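Local coordinates for protein Cys-Gly metallodipeptidase DUG1 (Saccharomyces cerevisiae, PDB 4G1P) that hydrolyses the dipeptide Cys-Gly as a metal-dependent M20-family peptidase and acts as the catalytic component of the glutathione-degrading DUG complex, at residues T96-G101 / N162-F167; E180-E185 / L427-A432; K191-V196 / D431-S436; N396-A401 / Q473-S478. One frame throughout, in Å; residues are numbered along the deposited sequence.

How the interactions relate
From the N terminus, interaction 1 comes first. It closes a 60-residue loop by pairing strands 96-102 and 162-168, and it is complete before the others open. Interactions 2 and 3 then open on helix 178-185 and on the chain entering strand 195-198. Both close more than 230 residues later on helix 426-433 and the turn after it, and they share Asp431 and Ala432. Interaction 4 starts at 396-401, inside those long loops, and closes at 473-478, beyond them, so it crosses both. Interactions 1 and 3 meet in one sheet. Phe429 links interactions 1 and 2, and Gln398 links interactions 3 and 4.

Interaction 1 (T96-G101 / N162-F167); sequences TVLVYG and NLVTCF
Strands 96-101 and 162-167 run parallel, in register from Thr96 beside Asn162 to Gly101 beside Phe167. Their axes approach to 4.7 Å and their directions differ by 25°. They are neighbours in the mixed sheet of the alpha/beta catalytic domain, and helix 135-154 lies between them in sequence as a beta-alpha-beta crossover. Asn162 O accepts from Val97 N, and Val97 O from Val164 N. Val164 O then takes Val99 N at 2.8 Å, with an N-H...O angle of 162°, and Val99 O takes Cys166 N. The last bond, Gly101 N to Cys166 O, is weak at 3.5 Å.

Thr96, Leu98, Tyr100, Asn162, Val164 and Cys166 share one face. There Thr96 CG2 meets Val164 CG2. Leu98 has CG anti to the backbone N (chi1 172°), and its CD1 branch reaches across to the other strand. This methyl lies 3.6 Å from Val164 CG1 and 3.8 Å from Cys166 CB. Tyr100 OH is hydrogen-bonded to Glu168. The Tyr100 side chain comes within about 3 Å, nearest atoms, of that of Glu171, the proton acceptor by similarity, so this end of the pair borders the active site.

On the opposite face, Val99 CG1 meets Leu163 CD1 at 4.0 Å, the two side chains crossing at about a right angle. Helix 135-154 packs here, with Trp145 on Val99, Val149 on Leu163 and Leu142 on Phe167. The Phe167 ring turns its edge to the first strand, with CD1 3.5 Å from Gly101 N.

Interaction 2 (E180-E185 / L427-A432); sequences ELIKKE and LTFQDA
This is a small apolar contact between two helices, in which Ile182 packs on Thr428, Phe429 and Ala432. Helices 178-185 and 426-433 lie side by side in the catalytic domain and point nearly the same way. Their short segments come to 9.7 Å between axes, with directions 15° apart.

Ile182 carries most of the packing, through both branches. With chi1 at -71°, CG1 is anti to the carbonyl carbon and CG2 is anti to the backbone N. CG2 touches Thr428 CG2 at 3.8 Å and Ala432 CB at 3.9 Å. The CG1 branch goes mainly to Phe429. CG1 lies 3.7 Å from Phe429 CE1, and CD1 sits over one face of the ring. That is a CH-pi contact: CD1 is 4.1 Å from the ring centroid and 23° off the normal. It is shifted from the centre toward the CE1 and CZ rim. Lys183 adds only its aliphatic root, CG, 4.2 Å from Ala432 CB, at the exposed side of the contact.

No hydrogen bond joins the two segments directly. Asp179, one turn before Lys183, supplies a polar link, its OD1 hydrogen-bonded to Thr428 OG1. On helix 426-433, Gln430 NE2 donates to Asp431 OD1, while Gln430 OE1 is hydrogen-bonded to Trp390 NE1.

Beyond the pair, Phe429 rests on Leu98, Tyr100 and Cys166, which places helix 426-433 against strands 96-102 and 162-168. Leu427 packs on Ala388 and Trp390 of strand 378-391.

Interaction 3 (K191-V196 / D431-S436); sequences KGVDAV and DALNTS
Val196 N donates to Ser436 O at 3.2 Å, with an N-H...O angle of 157°. This bond marks the start of a parallel strand pair, since 195-198 and 437-439 are neighbours at one side of the catalytic-domain sheet. Just before it, the Thr435 methyl lies against the other backbone. CG2 lies 3.4 Å from Asp194 O and 3.5 Å from Val193 O. Thr435 CG2 is anti to its own carbonyl carbon (chi1 46° for OG1), which turns the methyl to those carbonyls and leaves OG1 beside Val196 CG2.

Leu433, in the last turn of helix 426-433, makes the apolar part. Its CD1 touches Val193 CG1 and Val196 CG2, each at 4.1 Å. The Leu433 and Val196 side chains cross at about a right angle. Asn434 follows with a positive phi, and the chain leaves the helix there, bringing Thr435 and Ser436 against 193-196.

The next shell holds these pieces in place. Leu98 of strand 96-102 packs on Val193, Val196 and Leu433 together, and Thr96 N donates to Asp194 OD2. Gln398 NE2 is hydrogen-bonded to both Ser436 OG and Val196 O, so one amide nitrogen ties the two segments. A water also lies between them. Its bond to Asp194 O is modelled too short for the length to be trusted, and it accepts from Ser436 N at 3.1 Å.

Interaction 4 (N396-A401 / Q473-S478); sequences NAQFTA and QYYSES
Tyr475 lies along the start of helix 397-410 and meets Ala401, Gln398 and Ala397 in turn. Its CB is 3.8 Å from Ala401 CB. CG stands anti to the backbone N (chi1 178°), which lays the ring beside the first turn of that helix. CD1 then comes 4.0 Å from Gln398 CG, and CE1 approaches the same Gln398 CG to 3.8 Å. Ala397 CB sits at the ring edge, 4.1 Å from CE1. At the tip, Tyr475 OH reaches Ala195 CB at 3.5 Å.

Ala401 has a second neighbour in Tyr474. Ala401 O lies in the plane of that ring, at its edge, 3.7 Å from CD2. No hydrogen bond crosses between the segments, which pack at an axis distance of 8.7 Å and an angle of 134°. Asn396 caps the first helix, its OD1 accepting from Phe399 N.

Lys95 makes a cation-pi contact with the Tyr475 ring, and its NZ is hydrogen-bonded to Tyr475 O and Ser478 O. Near its end, helix 458-477 packs on helix 397-410, and Tyr475 also reaches Val97 of strand 96-102 and Ala195 of strand 195-198.

Interaction 1 (T96-G101 / N162-F167)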
loop_
_atom_site.group_PDB
_atom_site.type_symbol
_atom_site.label_atom_id
_atom_site.label_comp_id
_atom_site.label_asym_id
_atom_site.label_seq_id
_atom_site.Cartn_x
_atom_site.Cartn_y
_atom_site.Cartn_z
ATOM N N THR A 96 25.669 40.085 2.818
ATOM C CA THR A 96 24.439 39.498 2.318
ATOM C C THR A 96 24.290 38.040 2.744
ATOM O O THR A 96 25.124 37.207 2.409
ATOM C CB THR A 96 24.375 39.596 0.805
ATOM O OG1 THR A 96 24.323 40.976 0.439
ATOM C CG2 THR A 96 23.143 38.890 0.284
ATOM N N VAL A 97 23.245 37.733 3.502
ATOM C CA VAL A 97 22.988 36.346 3.872
ATOM C C VAL A 97 21.815 35.763 3.086
ATOM O O VAL A 97 20.724 36.330 3.057
ATOM C CB VAL A 97 22.707 36.184 5.372
ATOM C CG1 VAL A 97 22.482 34.722 5.703
ATOM C CG2 VAL A 97 23.858 36.726 6.179
ATOM N N LEU A 98 22.059 34.636 2.431
ATOM C CA LEU A 98 20.996 33.915 1.747
ATOM C C LEU A 98 20.437 32.872 2.700
ATOM O O LEU A 98 21.194 32.062 3.270
ATOM C CB LEU A 98 21.522 33.251 0.474
ATOM C CG LEU A 98 20.583 32.290 -0.265
ATOM C CD1 LEU A 98 19.260 32.948 -0.489
ATOM C CD2 LEU A 98 21.156 31.900 -1.600
ATOM N N VAL A 99 19.119 32.909 2.898
ATOM C CA VAL A 99 18.457 31.857 3.661
ATOM C C VAL A 99 17.589 30.997 2.763
ATOM O O VAL A 99 16.849 31.501 1.916
ATOM C CB VAL A 99 17.634 32.393 4.861
ATOM C CG1 VAL A 99 18.553 33.039 5.877
ATOM C CG2 VAL A 99 16.554 33.370 4.405
ATOM N N TYR A 100 17.699 29.688 2.960
ATOM C CA TYR A 100 16.932 28.703 2.207
ATOM C C TYR A 100 16.056 27.879 3.137
ATOM O O TYR A 100 16.455 27.559 4.270
ATOM C CB TYR A 100 17.884 27.770 1.476
ATOM C CG TYR A 100 17.285 26.438 1.088
ATOM C CD1 TYR A 100 17.271 25.363 1.981
ATOM C CD2 TYR A 100 16.765 26.241 -0.182
ATOM C CE1 TYR A 100 16.721 24.159 1.631
ATOM C CE2 TYR A 100 16.231 25.032 -0.546
ATOM C CZ TYR A 100 16.211 23.996 0.362
ATOM O OH TYR A 100 15.678 22.796 -0.010
ATOM N N GLY A 101 14.877 27.512 2.637
ATOM C CA GLY A 101 13.962 26.617 3.324
ATOM C C GLY A 101 12.970 26.051 2.322
ATOM O O GLY A 101 13.093 26.269 1.112
ATOM N N ASN A 162 21.885 42.292 4.518
ATOM C CA ASN A 162 20.951 42.192 3.413
ATOM C C ASN A 162 20.491 40.748 3.314
ATOM O O ASN A 162 21.304 39.854 3.100
ATOM C CB ASN A 162 21.600 42.615 2.104
ATOM C CG ASN A 162 22.158 44.027 2.159
ATOM O OD1 ASN A 162 21.434 44.994 2.397
ATOM N ND2 ASN A 162 23.453 44.148 1.946
ATOM N N LEU A 163 19.192 40.520 3.489
ATOM C CA LEU A 163 18.661 39.179 3.450
ATOM C C LEU A 163 18.247 38.820 2.036
ATOM O O LEU A 163 17.719 39.647 1.309
ATOM C CB LEU A 163 17.476 39.042 4.396
ATOM C CG LEU A 163 17.240 37.580 4.750
ATOM C CD1 LEU A 163 18.429 37.052 5.562
ATOM C CD2 LEU A 163 15.925 37.405 5.500
ATOM N N VAL A 164 18.515 37.585 1.643
ATOM C CA VAL A 164 18.126 37.092 0.335
ATOM C C VAL A 164 17.510 35.739 0.572
ATOM O O VAL A 164 17.989 34.971 1.407
ATOM C CB VAL A 164 19.322 36.967 -0.618
ATOM C CG1 VAL A 164 18.921 36.288 -1.915
ATOM C CG2 VAL A 164 19.878 38.330 -0.908
ATOM N N THR A 165 16.435 35.453 -0.146
ATOM C CA THR A 165 15.620 34.306 0.164
ATOM C C THR A 165 15.615 33.348 -0.993
ATOM O O THR A 165 15.671 33.756 -2.137
ATOM C CB THR A 165 14.187 34.747 0.514
ATOM O OG1 THR A 165 13.747 34.018 1.644
ATOM C CG2 THR A 165 13.227 34.469 -0.582
ATOM N N CYS A 166 15.568 32.062 -0.684
ATOM C CA CYS A 166 15.432 31.034 -1.700
ATOM C C CYS A 166 14.579 29.875 -1.140
ATOM O O CYS A 166 15.095 28.928 -0.553
ATOM C CB CYS A 166 16.815 30.558 -2.162
ATOM S SG CYS A 166 16.763 29.264 -3.434
ATOM N N PHE A 167 13.266 29.981 -1.304
ATOM C CA PHE A 167 12.313 29.027 -0.730
ATOM C C PHE A 167 11.697 28.141 -1.821
ATOM O O PHE A 167 10.992 28.634 -2.705
ATOM C CB PHE A 167 11.198 29.783 0.005
ATOM C CG PHE A 167 11.670 30.580 1.206
ATOM C CD1 PHE A 167 12.795 30.197 1.926
ATOM C CD2 PHE A 167 10.965 31.709 1.631
ATOM C CE1 PHE A 167 13.223 30.935 3.046
ATOM C CE2 PHE A 167 11.380 32.456 2.753
ATOM C CZ PHE A 167 12.505 32.063 3.464
#

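Interaction 2 (E180-E185 / L427-A432)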
loop_
_atom_site.group_PDB
_atom_site.type_symbol
_atom_site.label_atom_id
_atom_site.label_comp_id
_atom_site.label_asym_id
_atom_site.label_seq_id
_atom_site.Cartn_x
_atom_site.Cartn_y
_atom_site.Cartn_z
ATOM N N GLU A 180 19.926 23.249 -10.776
ATOM C CA GLU A 180 20.218 24.068 -11.941
ATOM C C GLU A 180 19.995 25.544 -11.670
ATOM O O GLU A 180 20.774 26.394 -12.127
ATOM C CB GLU A 180 19.364 23.639 -13.122
ATOM C CG GLU A 180 19.536 22.191 -13.498
ATOM C CD GLU A 180 18.402 21.690 -14.379
ATOM O OE1 GLU A 180 18.077 22.371 -15.379
ATOM O OE2 GLU A 180 17.832 20.620 -14.063
ATOM N N LEU A 181 18.937 25.851 -10.925
ATOM C CA LEU A 181 18.601 27.242 -10.646
ATOM C C LEU A 181 19.720 27.967 -9.911
ATOM O O LEU A 181 20.081 29.088 -10.260
ATOM C CB LEU A 181 17.308 27.346 -9.846
ATOM C CG LEU A 181 16.934 28.802 -9.577
ATOM C CD1 LEU A 181 16.861 29.565 -10.892
ATOM C CD2 LEU A 181 15.621 28.909 -8.812
ATOM N N ILE A 182 20.264 27.317 -8.893
ATOM C CA ILE A 182 21.306 27.921 -8.087
ATOM C C ILE A 182 22.548 28.175 -8.930
ATOM O O ILE A 182 23.095 29.278 -8.925
ATOM C CB ILE A 182 21.621 27.033 -6.889
ATOM C CG1 ILE A 182 20.458 27.098 -5.908
ATOM C CG2 ILE A 182 22.898 27.466 -6.216
ATOM C CD1 ILE A 182 20.156 25.777 -5.273
ATOM N N LYS A 183 22.968 27.158 -9.678
ATOM C CA LYS A 183 24.122 27.282 -10.559
ATOM C C LYS A 183 23.900 28.351 -11.612
ATOM O O LYS A 183 24.810 29.124 -11.908
ATOM C CB LYS A 183 24.424 25.960 -11.251
ATOM C CG LYS A 183 24.982 24.904 -10.348
ATOM C CD LYS A 183 24.960 23.557 -11.042
ATOM C CE LYS A 183 25.494 22.457 -10.149
ATOM N NZ LYS A 183 25.107 21.107 -10.659
ATOM N N LYS A 184 22.693 28.389 -12.174
ATOM C CA LYS A 184 22.351 29.359 -13.211
ATOM C C LYS A 184 22.360 30.765 -12.659
ATOM O O LYS A 184 22.602 31.730 -13.374
ATOM C CB LYS A 184 20.963 29.072 -13.790
ATOM C CG LYS A 184 20.411 30.184 -14.700
ATOM C CD LYS A 184 18.962 29.939 -15.112
ATOM C CE LYS A 184 18.520 30.873 -16.227
ATOM N NZ LYS A 184 17.632 30.137 -17.175
ATOM N N GLU A 185 22.102 30.887 -11.370
ATOM C CA GLU A 185 21.874 32.201 -10.811
ATOM C C GLU A 185 22.996 32.624 -9.880
ATOM O O GLU A 185 22.902 33.649 -9.198
ATOM C CB GLU A 185 20.536 32.213 -10.094
ATOM C CG GLU A 185 19.792 33.495 -10.276
ATOM C CD GLU A 185 19.572 33.856 -11.725
ATOM O OE1 GLU A 185 19.322 32.938 -12.533
ATOM O OE2 GLU A 185 19.646 35.062 -12.049
ATOM N N LEU A 427 25.131 21.256 -0.488
ATOM C CA LEU A 427 26.404 21.218 -1.191
ATOM C C LEU A 427 26.404 22.111 -2.420
ATOM O O LEU A 427 27.413 22.758 -2.721
ATOM C CB LEU A 427 26.743 19.794 -1.603
ATOM C CG LEU A 427 28.175 19.538 -2.059
ATOM C CD1 LEU A 427 29.197 20.162 -1.103
ATOM C CD2 LEU A 427 28.383 18.046 -2.153
ATOM N N THR A 428 25.277 22.150 -3.127
ATOM C CA THR A 428 25.155 23.017 -4.289
ATOM C C THR A 428 25.290 24.484 -3.893
ATOM O O THR A 428 25.890 25.265 -4.618
ATOM C CB THR A 428 23.844 22.781 -5.064
ATOM O OG1 THR A 428 23.846 21.460 -5.610
ATOM C CG2 THR A 428 23.715 23.760 -6.210
ATOM N N PHE A 429 24.764 24.871 -2.736
ATOM C CA PHE A 429 24.957 26.254 -2.299
ATOM C C PHE A 429 26.433 26.544 -2.057
ATOM O O PHE A 429 26.983 27.549 -2.546
ATOM C CB PHE A 429 24.130 26.578 -1.057
ATOM C CG PHE A 429 22.701 26.942 -1.365
ATOM C CD1 PHE A 429 22.408 28.032 -2.165
ATOM C CD2 PHE A 429 21.645 26.206 -0.838
ATOM C CE1 PHE A 429 21.088 28.365 -2.445
ATOM C CE2 PHE A 429 20.332 26.549 -1.112
ATOM C CZ PHE A 429 20.056 27.621 -1.917
ATOM N N GLN A 430 27.077 25.644 -1.327
ATOM C CA GLN A 430 28.467 25.843 -0.964
ATOM C C GLN A 430 29.354 25.982 -2.184
ATOM O O GLN A 430 30.067 26.956 -2.310
ATOM C CB GLN A 430 28.961 24.697 -0.111
ATOM C CG GLN A 430 30.427 24.765 0.171
ATOM C CD GLN A 430 30.882 23.578 0.976
ATOM O OE1 GLN A 430 30.809 23.592 2.204
ATOM N NE2 GLN A 430 31.340 22.529 0.290
ATOM N N ASP A 431 29.278 25.019 -3.090
ATOM C CA ASP A 431 30.134 24.995 -4.267
ATOM C C ASP A 431 29.794 26.050 -5.317
ATOM O O ASP A 431 30.686 26.733 -5.814
ATOM C CB ASP A 431 30.122 23.608 -4.904
ATOM C CG ASP A 431 30.824 22.565 -4.048
ATOM O OD1 ASP A 431 31.304 22.907 -2.937
ATOM O OD2 ASP A 431 30.885 21.395 -4.487
ATOM N N ALA A 432 28.515 26.185 -5.660
ATOM C CA ALA A 432 28.116 27.110 -6.710
ATOM C C ALA A 432 28.354 28.569 -6.335
ATOM O O ALA A 432 28.708 29.385 -7.187
ATOM C CB ALA A 432 26.658 26.898 -7.086
#

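Interaction 3 (K191-V196 / D431-S436)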
loop_
_atom_site.group_PDB
_atom_site.type_symbol
_atom_site.label_atom_id
_atom_site.label_comp_id
_atom_site.label_asym_id
_atom_site.label_seq_id
_atom_site.Cartn_x
_atom_site.Cartn_y
_atom_site.Cartn_z
ATOM N N LYS A 191 24.532 36.768 -6.927
ATOM C CA LYS A 191 25.904 37.220 -7.159
ATOM C C LYS A 191 26.610 37.762 -5.915
ATOM O O LYS A 191 27.778 37.443 -5.675
ATOM C CB LYS A 191 25.985 38.229 -8.316
ATOM C CG LYS A 191 25.691 39.681 -7.956
ATOM C CD LYS A 191 25.872 40.593 -9.174
ATOM C CE LYS A 191 25.374 42.028 -8.927
ATOM N NZ LYS A 191 26.321 42.882 -8.132
ATOM N N GLY A 192 25.913 38.547 -5.104
ATOM C CA GLY A 192 26.578 39.198 -3.989
ATOM C C GLY A 192 26.594 38.449 -2.666
ATOM O O GLY A 192 27.039 38.993 -1.651
ATOM N N VAL A 193 26.123 37.206 -2.675
ATOM C CA VAL A 193 25.923 36.460 -1.441
ATOM C C VAL A 193 27.231 36.210 -0.695
ATOM O O VAL A 193 28.222 35.801 -1.293
ATOM C CB VAL A 193 25.198 35.123 -1.704
ATOM C CG1 VAL A 193 25.116 34.323 -0.439
ATOM C CG2 VAL A 193 23.806 35.377 -2.255
ATOM N N ASP A 194 27.231 36.460 0.610
ATOM C CA ASP A 194 28.425 36.244 1.416
ATOM C C ASP A 194 28.365 34.985 2.274
ATOM O O ASP A 194 29.376 34.545 2.825
ATOM C CB ASP A 194 28.691 37.459 2.305
ATOM C CG ASP A 194 28.901 38.708 1.504
ATOM O OD1 ASP A 194 29.733 38.675 0.576
ATOM O OD2 ASP A 194 28.213 39.710 1.776
ATOM N N ALA A 195 27.179 34.407 2.390
ATOM C CA ALA A 195 26.981 33.321 3.328
ATOM C C ALA A 195 25.596 32.771 3.128
ATOM O O ALA A 195 24.700 33.481 2.673
ATOM C CB ALA A 195 27.150 33.812 4.764
ATOM N N VAL A 196 25.433 31.499 3.468
ATOM C CA VAL A 196 24.147 30.846 3.378
ATOM C C VAL A 196 23.799 30.195 4.712
ATOM O O VAL A 196 24.624 29.490 5.306
ATOM C CB VAL A 196 24.134 29.808 2.259
ATOM C CG1 VAL A 196 22.867 28.947 2.332
ATOM C CG2 VAL A 196 24.251 30.502 0.912
ATOM N N ASP A 431 29.278 25.019 -3.090
ATOM C CA ASP A 431 30.134 24.995 -4.267
ATOM C C ASP A 431 29.794 26.050 -5.317
ATOM O O ASP A 431 30.686 26.733 -5.814
ATOM C CB ASP A 431 30.122 23.608 -4.904
ATOM C CG ASP A 431 30.824 22.565 -4.048
ATOM O OD1 ASP A 431 31.304 22.907 -2.937
ATOM O OD2 ASP A 431 30.885 21.395 -4.487
ATOM N N ALA A 432 28.515 26.185 -5.660
ATOM C CA ALA A 432 28.116 27.110 -6.710
ATOM C C ALA A 432 28.354 28.569 -6.335
ATOM O O ALA A 432 28.708 29.385 -7.187
ATOM C CB ALA A 432 26.658 26.898 -7.086
ATOM N N LEU A 433 28.146 28.901 -5.065
ATOM C CA LEU A 433 28.249 30.284 -4.633
ATOM C C LEU A 433 29.614 30.551 -4.019
ATOM O O LEU A 433 30.011 31.705 -3.834
ATOM C CB LEU A 433 27.139 30.629 -3.630
ATOM C CG LEU A 433 25.677 30.513 -4.077
ATOM C CD1 LEU A 433 24.749 31.192 -3.067
ATOM C CD2 LEU A 433 25.445 31.044 -5.510
ATOM N N ASN A 434 30.327 29.471 -3.720
ATOM C CA ASN A 434 31.592 29.532 -2.985
ATOM C C ASN A 434 31.529 30.376 -1.723
ATOM O O ASN A 434 32.214 31.384 -1.607
ATOM C CB ASN A 434 32.746 29.956 -3.893
ATOM C CG ASN A 434 33.016 28.938 -4.996
ATOM O OD1 ASN A 434 32.679 29.172 -6.160
ATOM N ND2 ASN A 434 33.613 27.792 -4.633
ATOM N N THR A 435 30.674 29.957 -0.797
ATOM C CA THR A 435 30.586 30.552 0.526
ATOM C C THR A 435 30.463 29.418 1.525
ATOM O O THR A 435 30.351 28.258 1.136
ATOM C CB THR A 435 29.341 31.426 0.676
ATOM O OG1 THR A 435 28.208 30.726 0.143
ATOM C CG2 THR A 435 29.517 32.735 -0.065
ATOM N N SER A 436 30.474 29.752 2.809
ATOM C CA SER A 436 30.217 28.766 3.836
ATOM C C SER A 436 28.715 28.585 4.016
ATOM O O SER A 436 27.927 29.472 3.693
ATOM C CB SER A 436 30.826 29.208 5.152
ATOM O OG SER A 436 30.269 30.444 5.551
HETATM O O HOH W 1 30.509 32.643 3.929
#

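Interaction 4 (N396-A401 / Q473-S478)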
loop_
_atom_site.group_PDB
_atom_site.type_symbol
_atom_site.label_atom_id
_atom_site.label_comp_id
_atom_site.label_asym_id
_atom_site.label_seq_id
_atom_site.Cartn_x
_atom_site.Cartn_y
_atom_site.Cartn_z
ATOM N N ASN A 396 34.385 28.338 11.113
ATOM C CA ASN A 396 34.194 29.597 10.385
ATOM C C ASN A 396 33.182 30.618 10.917
ATOM O O ASN A 396 32.272 30.298 11.691
ATOM C CB ASN A 396 33.508 29.324 9.042
ATOM C CG ASN A 396 32.192 28.586 9.207
ATOM O OD1 ASN A 396 31.233 29.106 9.785
ATOM N ND2 ASN A 396 32.149 27.359 8.720
ATOM N N ALA A 397 33.348 31.851 10.451
ATOM C CA ALA A 397 32.652 33.022 10.968
ATOM C C ALA A 397 31.209 32.707 11.367
ATOM O O ALA A 397 30.761 33.093 12.444
ATOM C CB ALA A 397 32.692 34.154 9.937
ATOM N N GLN A 398 30.497 31.987 10.499
ATOM C CA GLN A 398 29.068 31.727 10.704
ATOM C C GLN A 398 28.770 30.934 11.962
ATOM O O GLN A 398 27.900 31.315 12.739
ATOM C CB GLN A 398 28.441 31.041 9.488
ATOM C CG GLN A 398 28.096 31.992 8.350
ATOM C CD GLN A 398 26.962 31.464 7.495
ATOM O OE1 GLN A 398 25.797 31.528 7.887
ATOM N NE2 GLN A 398 27.298 30.920 6.335
ATOM N N PHE A 399 29.496 29.840 12.164
ATOM C CA PHE A 399 29.313 29.011 13.353
ATOM C C PHE A 399 29.677 29.774 14.631
ATOM O O PHE A 399 29.037 29.621 15.662
ATOM C CB PHE A 399 30.113 27.704 13.240
ATOM C CG PHE A 399 29.459 26.658 12.372
ATOM C CD1 PHE A 399 28.470 25.835 12.879
ATOM C CD2 PHE A 399 29.842 26.491 11.057
ATOM C CE1 PHE A 399 27.854 24.866 12.084
ATOM C CE2 PHE A 399 29.249 25.519 10.256
ATOM C CZ PHE A 399 28.245 24.708 10.774
ATOM N N THR A 400 30.704 30.607 14.553
ATOM C CA THR A 400 31.075 31.426 15.692
ATOM C C THR A 400 29.950 32.380 16.033
ATOM O O THR A 400 29.499 32.449 17.174
ATOM C CB THR A 400 32.334 32.223 15.396
ATOM O OG1 THR A 400 33.366 31.324 14.970
ATOM C CG2 THR A 400 32.776 32.967 16.626
ATOM N N ALA A 401 29.489 33.104 15.023
ATOM C CA ALA A 401 28.333 33.981 15.171
ATOM C C ALA A 401 27.133 33.218 15.743
ATOM O O ALA A 401 26.501 33.672 16.704
ATOM C CB ALA A 401 27.973 34.625 13.837
ATOM N N GLN A 473 22.883 39.390 13.631
ATOM C CA GLN A 473 23.523 40.537 14.227
ATOM C C GLN A 473 25.014 40.286 14.426
ATOM O O GLN A 473 25.854 41.099 14.013
ATOM C CB GLN A 473 22.862 40.879 15.561
ATOM C CG GLN A 473 23.488 42.080 16.252
ATOM C CD GLN A 473 23.440 43.333 15.393
ATOM O OE1 GLN A 473 22.381 43.730 14.915
ATOM N NE2 GLN A 473 24.588 43.954 15.191
ATOM N N TYR A 474 25.347 39.164 15.055
ATOM C CA TYR A 474 26.741 38.873 15.347
ATOM C C TYR A 474 27.543 38.654 14.077
ATOM O O TYR A 474 28.680 39.125 13.962
ATOM C CB TYR A 474 26.881 37.665 16.251
ATOM C CG TYR A 474 26.461 37.921 17.666
ATOM C CD1 TYR A 474 26.482 39.205 18.200
ATOM C CD2 TYR A 474 26.026 36.880 18.472
ATOM C CE1 TYR A 474 26.082 39.439 19.515
ATOM C CE2 TYR A 474 25.629 37.099 19.775
ATOM C CZ TYR A 474 25.659 38.374 20.294
ATOM O OH TYR A 474 25.249 38.568 21.594
ATOM N N TYR A 475 26.957 37.932 13.131
ATOM C CA TYR A 475 27.627 37.710 11.868
ATOM C C TYR A 475 27.986 39.052 11.229
ATOM O O TYR A 475 29.115 39.238 10.759
ATOM C CB TYR A 475 26.797 36.832 10.923
ATOM C CG TYR A 475 27.477 36.638 9.594
ATOM C CD1 TYR A 475 28.590 35.821 9.479
ATOM C CD2 TYR A 475 27.043 37.314 8.463
ATOM C CE1 TYR A 475 29.232 35.659 8.276
ATOM C CE2 TYR A 475 27.683 37.157 7.250
ATOM C CZ TYR A 475 28.775 36.328 7.168
ATOM O OH TYR A 475 29.412 36.163 5.969
ATOM N N SER A 476 27.052 40.000 11.255
ATOM C CA SER A 476 27.306 41.331 10.695
ATOM C C SER A 476 28.481 42.037 11.379
ATOM O O SER A 476 29.102 42.922 10.792
ATOM C CB SER A 476 26.064 42.218 10.798
ATOM O OG SER A 476 25.858 42.654 12.130
ATOM N N GLU A 477 28.777 41.651 12.618
ATOM C CA GLU A 477 29.869 42.277 13.363
ATOM C C GLU A 477 31.214 41.570 13.192
ATOM O O GLU A 477 32.252 42.198 13.330
ATOM C CB GLU A 477 29.522 42.407 14.847
ATOM C CG GLU A 477 28.358 43.331 15.131
ATOM C CD GLU A 477 27.774 43.113 16.519
ATOM O OE1 GLU A 477 28.353 42.328 17.299
ATOM O OE2 GLU A 477 26.729 43.720 16.835
ATOM N N SER A 478 31.197 40.278 12.884
ATOM C CA SER A 478 32.431 39.501 12.740
ATOM C C SER A 478 33.312 40.045 11.639
ATOM O O SER A 478 32.826 40.275 10.532
ATOM C CB SER A 478 32.122 38.061 12.372
ATOM O OG SER A 478 32.144 37.904 10.967
#